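PDB 4R1D: Alpha/beta hydrolase from Pseudomonas aeruginosa PAO1, which probably acts as a lipase effector of the H2 type VI secretion system, binds calcium, and is here held in complex with the inhibitor Tli4. Local coordinates for residues L378-D388 with V398-D406; I290-Y298 with R308-A318. One frame throughout, in Å; residues are numbered along the deposited sequence.

Contact 1: L378-D388 with V398-D406; sequences LVPEQNSQYLD and VGPRDNFED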
loop_
_atom_site.group_PDB
_atom_site.type_symbol
_atom_site.label_atom_id
_atom_site.label_comp_id
_atom_site.label_asym_id
_atom_site.label_seq_id
_atom_site.Cartn_x
_atom_site.Cartn_y
_atom_site.Cartn_z
ATOM N N LEU A 378 3.010 6.215 -19.950
ATOM C CA LEU A 378 3.089 6.170 -18.488
ATOM C C LEU A 378 4.433 5.611 -18.030
ATOM O O LEU A 378 5.041 6.116 -17.082
ATOM C CB LEU A 378 1.974 5.291 -17.951
ATOM C CG LEU A 378 1.850 5.288 -16.428
ATOM C CD1 LEU A 378 1.445 6.673 -15.935
ATOM C CD2 LEU A 378 0.816 4.240 -16.016
ATOM N N VAL A 379 4.869 4.548 -18.695
ATOM C CA VAL A 379 6.198 3.992 -18.497
ATOM C C VAL A 379 6.940 3.949 -19.829
ATOM O O VAL A 379 6.967 2.920 -20.510
ATOM C CB VAL A 379 6.147 2.591 -17.874
ATOM C CG1 VAL A 379 7.558 2.119 -17.530
ATOM C CG2 VAL A 379 5.279 2.610 -16.637
ATOM N N PRO A 380 7.536 5.086 -20.209
ATOM C CA PRO A 380 8.311 5.135 -21.453
ATOM C C PRO A 380 9.440 4.119 -21.394
ATOM O O PRO A 380 9.801 3.612 -20.319
ATOM C CB PRO A 380 8.876 6.555 -21.461
ATOM C CG PRO A 380 8.860 6.989 -20.020
ATOM C CD PRO A 380 7.637 6.334 -19.433
ATOM N N GLU A 381 9.989 3.808 -22.556
ATOM C CA GLU A 381 11.059 2.835 -22.652
ATOM C C GLU A 381 12.196 3.150 -21.679
ATOM O O GLU A 381 12.792 2.246 -21.082
ATOM C CB GLU A 381 11.585 2.789 -24.095
ATOM C CG GLU A 381 12.372 1.534 -24.404
ATOM C CD GLU A 381 11.525 0.280 -24.244
ATOM O OE1 GLU A 381 10.608 0.073 -25.069
ATOM O OE2 GLU A 381 11.767 -0.490 -23.288
ATOM N N GLN A 382 12.495 4.432 -21.506
ATOM C CA GLN A 382 13.582 4.830 -20.622
ATOM C C GLN A 382 13.355 4.337 -19.192
ATOM O O GLN A 382 14.296 4.266 -18.411
ATOM C CB GLN A 382 13.748 6.351 -20.602
ATOM C CG GLN A 382 12.513 7.092 -20.097
ATOM C CD GLN A 382 12.829 8.499 -19.639
ATOM O OE1 GLN A 382 13.048 9.399 -20.453
ATOM N NE2 GLN A 382 12.855 8.699 -18.327
ATOM N N ASN A 383 12.105 4.022 -18.857
ATOM C CA ASN A 383 11.760 3.659 -17.477
ATOM C C ASN A 383 11.449 2.173 -17.289
ATOM O O ASN A 383 11.062 1.749 -16.195
ATOM C CB ASN A 383 10.593 4.517 -16.957
ATOM C CG ASN A 383 11.004 5.956 -16.677
ATOM O OD1 ASN A 383 12.199 6.285 -16.686
ATOM N ND2 ASN A 383 10.023 6.820 -16.415
ATOM N N SER A 384 11.603 1.391 -18.353
ATOM C CA SER A 384 11.381 -0.054 -18.288
ATOM C C SER A 384 12.294 -0.718 -17.259
ATOM O O SER A 384 11.917 -1.717 -16.639
ATOM C CB SER A 384 11.620 -0.704 -19.658
ATOM O OG SER A 384 10.837 -0.089 -20.663
ATOM N N GLN A 385 13.488 -0.151 -17.088
ATOM C CA GLN A 385 14.509 -0.698 -16.197
ATOM C C GLN A 385 14.006 -0.758 -14.765
ATOM O O GLN A 385 14.506 -1.537 -13.959
ATOM C CB GLN A 385 15.769 0.165 -16.244
ATOM C CG GLN A 385 15.512 1.636 -15.924
ATOM C CD GLN A 385 16.772 2.483 -15.980
ATOM O OE1 GLN A 385 17.828 2.080 -15.497
ATOM N NE2 GLN A 385 16.665 3.661 -16.579
ATOM N N TYR A 386 13.009 0.065 -14.456
ATOM C CA TYR A 386 12.497 0.144 -13.084
ATOM C C TYR A 386 11.405 -0.880 -12.775
ATOM O O TYR A 386 11.053 -1.089 -11.606
ATOM C CB TYR A 386 12.016 1.562 -12.790
ATOM C CG TYR A 386 13.120 2.593 -12.896
ATOM C CD1 TYR A 386 14.170 2.599 -11.988
ATOM C CD2 TYR A 386 13.113 3.561 -13.896
ATOM C CE1 TYR A 386 15.177 3.537 -12.059
ATOM C CE2 TYR A 386 14.125 4.519 -13.974
ATOM C CZ TYR A 386 15.157 4.497 -13.056
ATOM O OH TYR A 386 16.180 5.427 -13.108
ATOM N N LEU A 387 10.867 -1.529 -13.805
ATOM C CA LEU A 387 9.758 -2.470 -13.587
ATOM C C LEU A 387 10.162 -3.678 -12.732
ATOM O O LEU A 387 9.402 -4.130 -11.862
ATOM C CB LEU A 387 9.188 -2.944 -14.924
ATOM C CG LEU A 387 8.576 -1.833 -15.779
ATOM C CD1 LEU A 387 8.282 -2.342 -17.198
ATOM C CD2 LEU A 387 7.309 -1.301 -15.116
ATOM N N ASP A 388 11.351 -4.207 -12.996
ATOM C CA ASP A 388 11.888 -5.326 -12.229
ATOM C C ASP A 388 13.396 -5.142 -12.150
ATOM O O ASP A 388 14.118 -5.360 -13.122
ATOM C CB ASP A 388 11.546 -6.662 -12.892
ATOM C CG ASP A 388 11.971 -7.868 -12.052
ATOM O OD1 ASP A 388 12.779 -7.710 -11.114
ATOM O OD2 ASP A 388 11.486 -8.981 -12.336
ATOM N N VAL A 398 9.476 -14.191 -15.450
ATOM C CA VAL A 398 8.417 -13.381 -16.028
ATOM C C VAL A 398 9.034 -12.090 -16.559
ATOM O O VAL A 398 9.877 -11.474 -15.903
ATOM C CB VAL A 398 7.307 -13.074 -14.992
ATOM C CG1 VAL A 398 7.887 -12.373 -13.763
ATOM C CG2 VAL A 398 6.190 -12.236 -15.612
ATOM N N GLY A 399 8.631 -11.707 -17.767
ATOM C CA GLY A 399 9.108 -10.479 -18.372
ATOM C C GLY A 399 8.442 -9.297 -17.708
ATOM O O GLY A 399 7.240 -9.322 -17.479
ATOM N N PRO A 400 9.223 -8.259 -17.382
ATOM C CA PRO A 400 8.707 -7.104 -16.637
ATOM C C PRO A 400 7.557 -6.411 -17.359
ATOM O O PRO A 400 6.575 -6.020 -16.725
ATOM C CB PRO A 400 9.926 -6.178 -16.544
ATOM C CG PRO A 400 11.099 -7.138 -16.581
ATOM C CD PRO A 400 10.684 -8.201 -17.558
ATOM N N ARG A 401 7.675 -6.268 -18.674
ATOM C CA ARG A 401 6.650 -5.595 -19.459
ATOM C C ARG A 401 5.429 -6.509 -19.618
ATOM O O ARG A 401 4.301 -6.031 -19.617
ATOM C CB ARG A 401 7.231 -5.150 -20.810
ATOM C CG ARG A 401 6.375 -4.208 -21.649
ATOM C CD ARG A 401 6.105 -2.852 -20.992
ATOM N NE ARG A 401 7.213 -1.884 -20.994
ATOM C CZ ARG A 401 7.021 -0.569 -20.854
ATOM N NH1 ARG A 401 5.785 -0.107 -20.752
ATOM N NH2 ARG A 401 8.040 0.282 -20.830
ATOM N N ASP A 402 5.653 -7.823 -19.716
ATOM C CA ASP A 402 4.555 -8.790 -19.764
ATOM C C ASP A 402 3.693 -8.610 -18.525
ATOM O O ASP A 402 2.475 -8.530 -18.608
ATOM C CB ASP A 402 5.073 -10.234 -19.748
ATOM C CG ASP A 402 5.564 -10.715 -21.102
ATOM O OD1 ASP A 402 5.226 -10.101 -22.139
ATOM O OD2 ASP A 402 6.284 -11.739 -21.118
ATOM N N ASN A 403 4.344 -8.587 -17.372
ATOM C CA ASN A 403 3.638 -8.436 -16.101
ATOM C C ASN A 403 2.873 -7.123 -16.054
ATOM O O ASN A 403 1.697 -7.089 -15.690
ATOM C CB ASN A 403 4.624 -8.500 -14.941
ATOM C CG ASN A 403 3.938 -8.772 -13.631
ATOM O OD1 ASN A 403 3.477 -9.887 -13.394
ATOM N ND2 ASN A 403 3.850 -7.752 -12.774
ATOM N N PHE A 404 3.555 -6.041 -16.417
ATOM C CA PHE A 404 2.949 -4.714 -16.394
ATOM C C PHE A 404 1.733 -4.610 -17.312
ATOM O O PHE A 404 0.697 -4.079 -16.913
ATOM C CB PHE A 404 3.992 -3.637 -16.733
ATOM C CG PHE A 404 3.414 -2.256 -16.855
ATOM C CD1 PHE A 404 2.892 -1.603 -15.742
ATOM C CD2 PHE A 404 3.381 -1.606 -18.078
ATOM C CE1 PHE A 404 2.350 -0.332 -15.855
ATOM C CE2 PHE A 404 2.846 -0.326 -18.188
ATOM C CZ PHE A 404 2.332 0.307 -17.077
ATOM N N GLU A 405 1.838 -5.118 -18.542
ATOM C CA GLU A 405 0.705 -5.018 -19.462
ATOM C C GLU A 405 -0.494 -5.837 -18.990
ATOM O O GLU A 405 -1.654 -5.409 -19.130
ATOM C CB GLU A 405 1.131 -5.389 -20.893
ATOM C CG GLU A 405 2.166 -4.414 -21.437
ATOM C CD GLU A 405 2.574 -4.708 -22.863
ATOM O OE1 GLU A 405 2.054 -5.673 -23.451
ATOM O OE2 GLU A 405 3.419 -3.966 -23.395
ATOM N N ASP A 406 -0.232 -7.018 -18.435
ATOM C CA ASP A 406 -1.317 -7.815 -17.881
ATOM C C ASP A 406 -1.970 -7.085 -16.699
ATOM O O ASP A 406 -3.191 -7.162 -16.518
ATOM C CB ASP A 406 -0.834 -9.208 -17.463
ATOM C CG ASP A 406 -0.972 -10.232 -18.581
ATOM O OD1 ASP A 406 -1.543 -9.862 -19.621
ATOM O OD2 ASP A 406 -0.540 -11.403 -18.409
HETATM O O HOH W 1 3.920 2.508 -20.580
HETATM O O HOH W 2 9.888 -9.189 -14.343
#

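Contact 2: I290-Y298 with R308-A318; sequences IYHHMRCGY and RNAGEVTAIVA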
loop_
_atom_site.group_PDB
_atom_site.type_symbol
_atom_site.label_atom_id
_atom_site.label_comp_id
_atom_site.label_asym_id
_atom_site.label_seq_id
_atom_site.Cartn_x
_atom_site.Cartn_y
_atom_site.Cartn_z
ATOM N N ILE A 290 -1.566 10.280 -10.903
ATOM C CA ILE A 290 -0.708 9.089 -10.976
ATOM C C ILE A 290 0.296 9.217 -12.113
ATOM O O ILE A 290 1.429 8.742 -12.016
ATOM C CB ILE A 290 -1.515 7.759 -11.107
ATOM C CG1 ILE A 290 -0.588 6.553 -10.906
ATOM C CG2 ILE A 290 -2.202 7.663 -12.459
ATOM C CD1 ILE A 290 -1.288 5.217 -11.114
ATOM N N TYR A 291 -0.111 9.884 -13.190
ATOM C CA TYR A 291 0.817 10.117 -14.291
ATOM C C TYR A 291 1.932 11.066 -13.858
ATOM O O TYR A 291 3.095 10.817 -14.114
ATOM C CB TYR A 291 0.067 10.669 -15.503
ATOM C CG TYR A 291 0.915 10.818 -16.740
ATOM C CD1 TYR A 291 1.767 11.907 -16.884
ATOM C CD2 TYR A 291 0.839 9.898 -17.776
ATOM C CE1 TYR A 291 2.534 12.064 -18.004
ATOM C CE2 TYR A 291 1.613 10.049 -18.922
ATOM C CZ TYR A 291 2.447 11.145 -19.027
ATOM O OH TYR A 291 3.238 11.320 -20.142
ATOM N N HIS A 292 1.580 12.162 -13.194
ATOM C CA HIS A 292 2.608 13.077 -12.712
ATOM C C HIS A 292 3.616 12.332 -11.852
ATOM O O HIS A 292 4.824 12.428 -12.063
ATOM C CB HIS A 292 2.009 14.212 -11.875
ATOM C CG HIS A 292 3.048 15.013 -11.154
ATOM N ND1 HIS A 292 3.573 14.623 -9.941
ATOM C CD2 HIS A 292 3.702 16.147 -11.500
ATOM C CE1 HIS A 292 4.490 15.496 -9.557
ATOM N NE2 HIS A 292 4.587 16.432 -10.486
ATOM N N HIS A 293 3.111 11.583 -10.876
ATOM C CA HIS A 293 3.987 10.935 -9.908
ATOM C C HIS A 293 4.899 9.885 -10.532
ATOM O O HIS A 293 6.074 9.818 -10.190
ATOM C CB HIS A 293 3.168 10.364 -8.747
ATOM C CG HIS A 293 2.345 11.403 -8.055
ATOM N ND1 HIS A 293 1.247 11.101 -7.277
ATOM C CD2 HIS A 293 2.451 12.752 -8.048
ATOM C CE1 HIS A 293 0.722 12.221 -6.810
ATOM N NE2 HIS A 293 1.433 13.238 -7.265
ATOM N N MET A 294 4.365 9.093 -11.460
ATOM C CA MET A 294 5.151 8.070 -12.121
ATOM C C MET A 294 6.198 8.656 -13.061
ATOM O O MET A 294 7.235 8.045 -13.286
ATOM C CB MET A 294 4.251 7.078 -12.867
ATOM C CG MET A 294 3.432 6.195 -11.924
ATOM S SD MET A 294 2.505 4.922 -12.789
ATOM C CE MET A 294 3.861 3.820 -13.201
ATOM N N ARG A 295 5.932 9.834 -13.610
ATOM C CA ARG A 295 6.909 10.440 -14.518
ATOM C C ARG A 295 7.860 11.434 -13.836
ATOM O O ARG A 295 8.952 11.692 -14.356
ATOM C CB ARG A 295 6.210 11.099 -15.722
ATOM C CG ARG A 295 5.496 10.125 -16.666
ATOM C CD ARG A 295 6.453 9.106 -17.228
ATOM N NE ARG A 295 7.569 9.746 -17.921
ATOM C CZ ARG A 295 7.548 10.090 -19.208
ATOM N NH1 ARG A 295 6.472 9.854 -19.944
ATOM N NH2 ARG A 295 8.612 10.660 -19.766
ATOM N N CYS A 296 7.476 11.971 -12.676
ATOM C CA CYS A 296 8.248 13.056 -12.049
ATOM C C CYS A 296 8.650 12.833 -10.593
ATOM O O CYS A 296 9.414 13.628 -10.048
ATOM C CB CYS A 296 7.464 14.372 -12.077
ATOM S SG CYS A 296 6.837 14.878 -13.688
ATOM N N GLY A 297 8.099 11.805 -9.956
ATOM C CA GLY A 297 8.218 11.655 -8.511
ATOM C C GLY A 297 7.145 12.446 -7.785
ATOM O O GLY A 297 6.472 13.288 -8.375
ATOM N N TYR A 298 6.962 12.176 -6.494
ATOM C CA TYR A 298 6.088 13.013 -5.688
ATOM C C TYR A 298 6.752 14.362 -5.424
ATOM O O TYR A 298 7.973 14.463 -5.428
ATOM C CB TYR A 298 5.759 12.330 -4.359
ATOM C CG TYR A 298 4.746 11.227 -4.510
ATOM C CD1 TYR A 298 5.076 10.022 -5.136
ATOM C CD2 TYR A 298 3.453 11.392 -4.042
ATOM C CE1 TYR A 298 4.131 9.019 -5.282
ATOM C CE2 TYR A 298 2.510 10.399 -4.189
ATOM C CZ TYR A 298 2.850 9.223 -4.804
ATOM O OH TYR A 298 1.888 8.247 -4.951
ATOM N N ARG A 308 10.867 10.122 -5.087
ATOM C CA ARG A 308 11.160 11.523 -5.389
ATOM C C ARG A 308 11.511 11.743 -6.856
ATOM O O ARG A 308 11.834 12.861 -7.258
ATOM C CB ARG A 308 12.315 12.010 -4.528
ATOM C CG ARG A 308 12.001 12.011 -3.058
ATOM C CD ARG A 308 10.823 12.911 -2.769
ATOM N NE ARG A 308 10.614 13.036 -1.335
ATOM C CZ ARG A 308 9.591 13.672 -0.785
ATOM N NH1 ARG A 308 8.674 14.247 -1.553
ATOM N NH2 ARG A 308 9.491 13.728 0.536
ATOM N N ASN A 309 11.469 10.679 -7.638
ATOM C CA ASN A 309 11.599 10.791 -9.089
ATOM C C ASN A 309 10.852 9.647 -9.759
ATOM O O ASN A 309 10.282 8.762 -9.086
ATOM C CB ASN A 309 13.074 10.864 -9.539
ATOM C CG ASN A 309 13.885 9.649 -9.119
ATOM O OD1 ASN A 309 13.398 8.527 -9.136
ATOM N ND2 ASN A 309 15.146 9.874 -8.749
ATOM N N ALA A 310 10.826 9.678 -11.084
ATOM C CA ALA A 310 10.095 8.694 -11.866
ATOM C C ALA A 310 10.451 7.258 -11.498
ATOM O O ALA A 310 9.567 6.430 -11.286
ATOM C CB ALA A 310 10.357 8.922 -13.352
ATOM N N GLY A 311 11.746 6.960 -11.454
ATOM C CA GLY A 311 12.202 5.593 -11.269
ATOM C C GLY A 311 11.771 5.039 -9.922
ATOM O O GLY A 311 11.425 3.862 -9.811
ATOM N N GLU A 312 11.814 5.875 -8.893
ATOM C CA GLU A 312 11.440 5.430 -7.549
ATOM C C GLU A 312 9.955 5.111 -7.460
ATOM O O GLU A 312 9.559 4.079 -6.931
ATOM C CB GLU A 312 11.829 6.483 -6.510
ATOM C CG GLU A 312 13.341 6.556 -6.340
ATOM C CD GLU A 312 13.797 7.548 -5.288
ATOM O OE1 GLU A 312 12.962 8.265 -4.706
ATOM O OE2 GLU A 312 15.020 7.629 -5.066
ATOM N N VAL A 313 9.127 5.997 -7.993
ATOM C CA VAL A 313 7.692 5.778 -7.917
ATOM C C VAL A 313 7.301 4.622 -8.807
ATOM O O VAL A 313 6.524 3.757 -8.416
ATOM C CB VAL A 313 6.916 7.022 -8.363
ATOM C CG1 VAL A 313 5.412 6.723 -8.371
ATOM C CG2 VAL A 313 7.228 8.192 -7.444
ATOM N N THR A 314 7.839 4.615 -10.023
ATOM C CA THR A 314 7.472 3.605 -11.000
ATOM C C THR A 314 7.829 2.194 -10.523
ATOM O O THR A 314 7.078 1.261 -10.756
ATOM C CB THR A 314 8.131 3.912 -12.356
ATOM O OG1 THR A 314 7.570 5.129 -12.876
ATOM C CG2 THR A 314 7.879 2.785 -13.343
ATOM N N ALA A 315 8.956 2.059 -9.832
ATOM C CA ALA A 315 9.393 0.757 -9.329
ATOM C C ALA A 315 8.364 0.114 -8.404
ATOM O O ALA A 315 8.234 -1.106 -8.362
ATOM C CB ALA A 315 10.728 0.885 -8.597
ATOM N N ILE A 316 7.671 0.941 -7.633
ATOM C CA ILE A 316 6.639 0.432 -6.736
ATOM C C ILE A 316 5.251 0.384 -7.398
ATOM O O ILE A 316 4.606 -0.678 -7.454
ATOM C CB ILE A 316 6.631 1.237 -5.430
ATOM C CG1 ILE A 316 8.026 1.217 -4.804
ATOM C CG2 ILE A 316 5.592 0.681 -4.457
ATOM C CD1 ILE A 316 8.177 2.171 -3.643
ATOM N N VAL A 317 4.809 1.515 -7.938
ATOM C CA VAL A 317 3.447 1.623 -8.432
ATOM C C VAL A 317 3.165 0.684 -9.603
ATOM O O VAL A 317 2.103 0.083 -9.674
ATOM C CB VAL A 317 3.121 3.088 -8.824
ATOM C CG1 VAL A 317 1.741 3.189 -9.464
ATOM C CG2 VAL A 317 3.205 3.984 -7.586
ATOM N N ALA A 318 4.120 0.549 -10.522
ATOM C CA ALA A 318 3.883 -0.228 -11.739
ATOM C C ALA A 318 3.764 -1.719 -11.455
ATOM O O ALA A 318 3.380 -2.490 -12.332
ATOM C CB ALA A 318 4.982 0.045 -12.807
#

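Contact 1: L378-D388 with V398-D406
Arg401, in the first turn of helix 400-421, reaches across to the 378-388 loop and ties the two together. This loop-on-helix packing belongs to the insertion between two strands of the alpha/beta-hydrolase sheet. Bends at chi2 (63°) and chi3 (76°) fold the arginine chain so that its guanidinium arrives end-on at Val379 O. Arg401 NH2 donates to Val379 O at 2.9 Å, while Arg401 NH1 reaches the same Val379 O over 3.3 Å and less straight, both in the guanidinium plane. The other N-H of Arg401 NH2, on the side toward NE, goes to Ser384 OG at 2.8 Å, also close to the guanidinium plane, so three bonds fix the group's rotation. Leu387 CD1 sits over one guanidinium face, 4.0 Å from Arg401 NE. The same leucine packs its CB on the Pro400 ring, 3.7 Å from Pro400 CB. Deeper in, Phe404 receives Val379 CG2 at 3.8 Å from Phe404 CZ, with Leu378 CD2 at the ring edge. Glu405, on the same helix, makes a salt bridge to Lys91 of the inhibitor chain. Asp388 OD1 bonds Ser390, while Asp388 OD2 accepts from a water at 2.6 Å that also donates to Val398 O.

Contact 2: I290-Y298 with R308-A318
Met294 O is approached by several groups of the 310-317 helix: Thr314 OG1 lies 3.0 Å from Met294 O, and Ala310 CA makes a CA-H...O contact with it at 3.3 Å. The two helices belong to the segment inserted between strands 274-280 and 427-432 of the alpha/beta-hydrolase sheet; the axes of 290-296 and 310-317 approach to 6.7 Å, with 119° between their N-to-C directions. Small groups permit this closeness. The methyl of Ala310 nestles against the carbonyls of Met294 and Arg295 near the end of helix 289-296. Just beyond, Gly297 takes a positive phi of 85° and lies against the backbone of Arg308 and Asn309. Asn309 is the N-cap of the next helix, its OD1 accepting from Glu312 N at 3.1 Å. Asn464 links both ends from outside, donating through ND2 to Cys296 O and Arg308 O. The largest buried area belongs to Met294, whose side chain lies across Val313, Thr314 and Val317: its SD meets Val317 CG1 at 3.8 Å, and the bend at chi3 (74°) turns CE onto Ala318 CB. Ile290 CD1 touches the same Val317 methyl. Nearer the start of helix 310-317, Val313 CG2 presses against His293 O and also reaches the edge of the Tyr298 ring, 3.6 Å from Tyr298 CD1.

Overall arrangement
The centres of contacts 1 and 2 are about 13 Å apart; 290-298 and 308-318 come first in the chain and 378-388 and 398-406 follow. The two touch directly. Leu387 CD2 of contact 1 packs 3.5 Å from Ala318 CB of contact 2, and Tyr386 CD2 comes 3.4 Å from Gly311 CA. Three residues bridge them with polar bonds: Glu463 accepts from Tyr386 OH and Gly311 N, Asp461 takes Gln382 NE2 and Arg295 NH2, and Gln103 NE2 serves Tyr386 O and Ala315 O. Contact 2 is buried, whereas contact 1 is partly buried and borders the inhibitor chain. Both lie away from the calcium site of Glu152, Asp156, Phe202 and Asp203.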